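Local structure of amidase, hydantoinase/carbamoylase family (Paraburkholderia phymatum, 6C0D) at residues 56-60 and 61-65; 101-104 and 105-109. The protein probably hydrolyses N-carbamoyl-L-amino acids as a zinc-dependent, homodimeric amidase of the peptidase M20 family. One frame throughout, in Å; residues are numbered along the deposited sequence.

Interaction 1. Residues 56-60 and 61-65; sequences GRMTD and AGLDA. With EDO (1,2-ethanediol), chain L.
Met58 and Ala65 meet where helix 45-60 ends and the chain doubles back into strand 64-67, their CB atoms pressed to 3.5 Å, closer than carbons normally pack. Met58 has CG beside its backbone N (chi1 -66°) and runs straight from there; the extended chain leads away from the turn, so CB makes the close contact and SD only a looser one with Ala65 CB. Leu63 reaches the same CB with one branch, CD1 lying 4.1 Å from Met58 CB.

The reversal illustrates how a Schellman motif closes a helix. Gly62 leaves helical geometry with phi at 94°, a conformation in which a CB would crowd the carbonyl oxygen before it. Leu63 N then bonds to Met58 O at 3.0 Å, and Gly62 N hydrogen-bonds to Thr59 O at 2.8 Å; the two bonds back into the last turn define the motif. Water fills the angle between helix and strand: one molecule lies 2.8 Å from Thr59 OG1, donates to Leu63 O and accepts from Ala65 N. Thr59 OG1 sits beside its own backbone N, a rotamer that also lets it bond to Ala55 O one turn earlier.

On another flank, Arg57 folds back at chi2 (-60°) and chi3, bringing the edge of its guanidinium to Asp60, with OD2 in the guanidinium plane; the NH1–OD2 salt bridge is long, 3.3 Å, and weak as a hydrogen bond. Asp24 takes NE as the stronger partner, while a 1,2-ethanediol, probably from the crystallisation liquor, receives a weak bond from NH2.

Helix 102-117 covers one face of the turn, Val128 of strand 125-130 touches Met58 and Leu63, and Asp64 pairs through its backbone with Arg76 on the antiparallel strand 73-76.

Interaction 2. Residues 101-104 and 105-109; sequences GALG and VIYGL
Leu103 and Tyr107, one turn apart at the start of helix 102-117, make the main side-chain contact between residues 101-104 and 105-109. It is a CH-pi interaction: Leu103 CG stands over one face of the phenol ring, 3.9 Å from the centroid and 22° off the normal, displaced toward the rim. Of the two methyls, CD1 reaches Tyr107 CE1 at 3.5 Å and CD2 lies more loosely over the CZ and CE2 side. Leu103 turns CG away from its backbone N (chi1 -172°), swinging the isobutyl group along the helix surface to the ring. Both residues are buried, and the phenol OH finds a weak hydrogen bond to Ile402 O.

Among the backbone bonds, the first is weak and those that follow are of ordinary length. Gly101 occupies the N-cap position with a positive phi of 85°, where a CB would collide with the preceding carbonyl oxygen. Its O receives the weak bond, from Val105 N at 3.3 Å; the next, Ile106 N to Ala102 O, measures 3.0 Å. Tyr107 N to Leu103 O is 2.8 Å, and Gly108 N to Gly104 O is the next bond.

Gly101 lies directly beside the metal site, for the preceding residue, Asp100, binds zinc together with His89 and His196. From there the helix runs through a packed interior: Ala102 and Ile106 meet helix 18-30, Val105 touches Leu54 of helix 45-60, and Leu103 and Tyr107 share Val383 of strand 378-384, with Ile197 and Pro195 of strand 189-198 also alongside.

In the fold
Interaction 1 comes first along the chain and closes before interaction 2 opens, yet their centres lie only 14 Å apart on the same side of the chain's centre. They touch through Leu109, whose CD1 is 3.9 Å from Met58 CA and whose CD2 is 3.8 Å from Arg57 CB, so the C-terminal end of helix 45-60 rests on helix 102-117. The latter connects strands 83-88 and 125-130 in a beta-alpha-beta unit of the metal-binding part of the fold. Thus one helix begins beside the zinc, at residues 101-104, and about two turns later packs against the more peripheral end of helix 45-60.

Interaction 1. Residues 56-60 and 61-65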
loop_
_atom_site.group_PDB
_atom_site.type_symbol
_atom_site.label_atom_id
_atom_site.label_comp_id
_atom_site.label_asym_id
_atom_site.label_seq_id
_atom_site.Cartn_x
_atom_site.Cartn_y
_atom_site.Cartn_z
ATOM N N GLY A 56 21.171 0.501 -42.577
ATOM C CA GLY A 56 21.538 -0.225 -43.782
ATOM C C GLY A 56 20.338 -0.557 -44.650
ATOM O O GLY A 56 20.406 -0.465 -45.879
ATOM N N ARG A 57 19.225 -0.951 -44.022
ATOM C CA ARG A 57 18.007 -1.238 -44.779
ATOM C C ARG A 57 17.469 0.019 -45.452
ATOM O O ARG A 57 16.962 -0.042 -46.581
ATOM C CB ARG A 57 16.925 -1.842 -43.871
ATOM C CG ARG A 57 17.253 -3.234 -43.339
ATOM C CD ARG A 57 17.459 -4.225 -44.503
ATOM N NE ARG A 57 16.196 -4.752 -45.026
ATOM C CZ ARG A 57 15.981 -5.044 -46.305
ATOM N NH1 ARG A 57 16.932 -4.832 -47.213
ATOM N NH2 ARG A 57 14.811 -5.540 -46.681
ATOM N N MET A 58 17.528 1.159 -44.755
ATOM C CA MET A 58 17.130 2.418 -45.372
ATOM C C MET A 58 18.017 2.744 -46.560
ATOM O O MET A 58 17.538 3.224 -47.596
ATOM C CB MET A 58 17.189 3.549 -44.348
ATOM C CG MET A 58 16.171 3.407 -43.213
ATOM S SD MET A 58 16.406 4.758 -42.029
ATOM C CE MET A 58 15.076 4.491 -40.870
ATOM N N THR A 59 19.324 2.515 -46.415
ATOM C CA THR A 59 20.236 2.745 -47.523
ATOM C C THR A 59 19.900 1.830 -48.691
ATOM O O THR A 59 19.828 2.282 -49.838
ATOM C CB THR A 59 21.677 2.547 -47.063
ATOM O OG1 THR A 59 21.979 3.525 -46.061
ATOM C CG2 THR A 59 22.635 2.696 -48.240
ATOM N N ASP A 60 19.663 0.539 -48.407
ATOM C CA ASP A 60 19.249 -0.400 -49.448
ATOM C C ASP A 60 18.020 0.102 -50.186
ATOM O O ASP A 60 17.870 -0.121 -51.390
ATOM C CB ASP A 60 18.931 -1.778 -48.855
ATOM C CG ASP A 60 20.145 -2.478 -48.266
ATOM O OD1 ASP A 60 21.284 -2.137 -48.639
ATOM O OD2 ASP A 60 19.934 -3.384 -47.430
ATOM N N ALA A 61 17.114 0.758 -49.471
ATOM C CA ALA A 61 15.896 1.277 -50.075
ATOM C C ALA A 61 16.133 2.541 -50.892
ATOM O O ALA A 61 15.190 3.034 -51.516
ATOM C CB ALA A 61 14.848 1.580 -48.996
ATOM N N GLY A 62 17.349 3.086 -50.884
ATOM C CA GLY A 62 17.644 4.309 -51.606
ATOM C C GLY A 62 17.528 5.594 -50.813
ATOM O O GLY A 62 17.587 6.676 -51.415
ATOM N N LEU A 63 17.365 5.523 -49.494
ATOM C CA LEU A 63 17.319 6.734 -48.687
ATOM C C LEU A 63 18.724 7.144 -48.241
ATOM O O LEU A 63 19.650 6.332 -48.196
ATOM C CB LEU A 63 16.430 6.520 -47.463
ATOM C CG LEU A 63 15.021 5.987 -47.766
ATOM C CD1 LEU A 63 14.302 5.583 -46.473
ATOM C CD2 LEU A 63 14.221 7.057 -48.499
ATOM N N ASP A 64 18.869 8.436 -47.939
ATOM C CA ASP A 64 20.079 8.991 -47.329
ATOM C C ASP A 64 19.939 8.797 -45.822
ATOM O O ASP A 64 19.239 9.561 -45.156
ATOM C CB ASP A 64 20.215 10.463 -47.713
ATOM C CG ASP A 64 21.323 11.179 -46.971
ATOM O OD1 ASP A 64 22.273 10.527 -46.503
ATOM O OD2 ASP A 64 21.236 12.420 -46.864
ATOM N N ALA A 65 20.601 7.777 -45.281
ATOM C CA ALA A 65 20.302 7.301 -43.934
ATOM C C ALA A 65 21.512 7.362 -43.020
ATOM O O ALA A 65 22.634 7.070 -43.439
ATOM C CB ALA A 65 19.792 5.855 -43.982
HETATM C C1 EDO L . 14.176 -4.608 -51.225
HETATM O O1 EDO L . 14.786 -5.335 -50.142
HETATM C C2 EDO L . 14.765 -3.201 -51.390
HETATM O O2 EDO L . 15.759 -2.930 -50.390
HETATM O O HOH W 1 22.320 6.100 -46.973
HETATM O O HOH W 2 20.850 5.305 -50.757
#

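Interaction 2. Residues 101-104 and 105-109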
loop_
_atom_site.group_PDB
_atom_site.type_symbol
_atom_site.label_atom_id
_atom_site.label_comp_id
_atom_site.label_asym_id
_atom_site.label_seq_id
_atom_site.Cartn_x
_atom_site.Cartn_y
_atom_site.Cartn_z
ATOM N N GLY A 101 6.236 0.317 -31.383
ATOM C CA GLY A 101 7.252 1.133 -32.011
ATOM C C GLY A 101 7.782 0.537 -33.298
ATOM O O GLY A 101 7.737 1.195 -34.340
ATOM N N ALA A 102 8.264 -0.712 -33.245
ATOM C CA ALA A 102 8.808 -1.370 -34.430
ATOM C C ALA A 102 7.825 -1.348 -35.596
ATOM O O ALA A 102 8.220 -1.157 -36.753
ATOM C CB ALA A 102 9.190 -2.812 -34.089
ATOM N N LEU A 103 6.537 -1.533 -35.307
ATOM C CA LEU A 103 5.539 -1.548 -36.373
ATOM C C LEU A 103 5.646 -0.316 -37.268
ATOM O O LEU A 103 5.715 -0.431 -38.498
ATOM C CB LEU A 103 4.135 -1.635 -35.776
ATOM C CG LEU A 103 3.055 -1.852 -36.836
ATOM C CD1 LEU A 103 2.793 -3.358 -37.002
ATOM C CD2 LEU A 103 1.753 -1.117 -36.472
ATOM N N GLY A 104 5.648 0.876 -36.671
ATOM C CA GLY A 104 5.598 2.081 -37.491
ATOM C C GLY A 104 6.917 2.373 -38.183
ATOM O O GLY A 104 6.930 2.940 -39.281
ATOM N N VAL A 105 8.037 1.991 -37.566
ATOM C CA VAL A 105 9.339 2.156 -38.221
ATOM C C VAL A 105 9.402 1.312 -39.485
ATOM O O VAL A 105 9.781 1.797 -40.560
ATOM C CB VAL A 105 10.490 1.794 -37.262
ATOM C CG1 VAL A 105 11.831 1.881 -38.006
ATOM C CG2 VAL A 105 10.497 2.729 -36.040
ATOM N N ILE A 106 9.054 0.020 -39.369
ATOM C CA ILE A 106 9.150 -0.860 -40.532
ATOM C C ILE A 106 8.038 -0.571 -41.541
ATOM O O ILE A 106 8.262 -0.662 -42.759
ATOM C CB ILE A 106 9.157 -2.331 -40.090
ATOM C CG1 ILE A 106 10.331 -2.593 -39.138
ATOM C CG2 ILE A 106 9.208 -3.269 -41.306
ATOM C CD1 ILE A 106 11.693 -2.198 -39.726
ATOM N N TYR A 107 6.837 -0.201 -41.079
ATOM C CA TYR A 107 5.844 0.310 -42.027
ATOM C C TYR A 107 6.424 1.458 -42.845
ATOM O O TYR A 107 6.271 1.508 -44.068
ATOM C CB TYR A 107 4.578 0.821 -41.324
ATOM C CG TYR A 107 3.495 -0.177 -40.952
ATOM C CD1 TYR A 107 3.767 -1.534 -40.764
ATOM C CD2 TYR A 107 2.190 0.266 -40.744
ATOM C CE1 TYR A 107 2.759 -2.425 -40.382
ATOM C CE2 TYR A 107 1.183 -0.608 -40.363
ATOM C CZ TYR A 107 1.467 -1.952 -40.187
ATOM O OH TYR A 107 0.467 -2.825 -39.821
ATOM N N GLY A 108 7.076 2.411 -42.173
ATOM C CA GLY A 108 7.633 3.543 -42.901
ATOM C C GLY A 108 8.615 3.098 -43.967
ATOM O O GLY A 108 8.563 3.556 -45.109
ATOM N N LEU A 109 9.500 2.168 -43.615
ATOM C CA LEU A 109 10.460 1.641 -44.577
ATOM C C LEU A 109 9.755 0.980 -45.756
ATOM O O LEU A 109 10.096 1.224 -46.923
ATOM C CB LEU A 109 11.387 0.642 -43.869
ATOM C CG LEU A 109 12.519 -0.024 -44.639
ATOM C CD1 LEU A 109 13.493 1.033 -45.150
ATOM C CD2 LEU A 109 13.238 -1.041 -43.712
#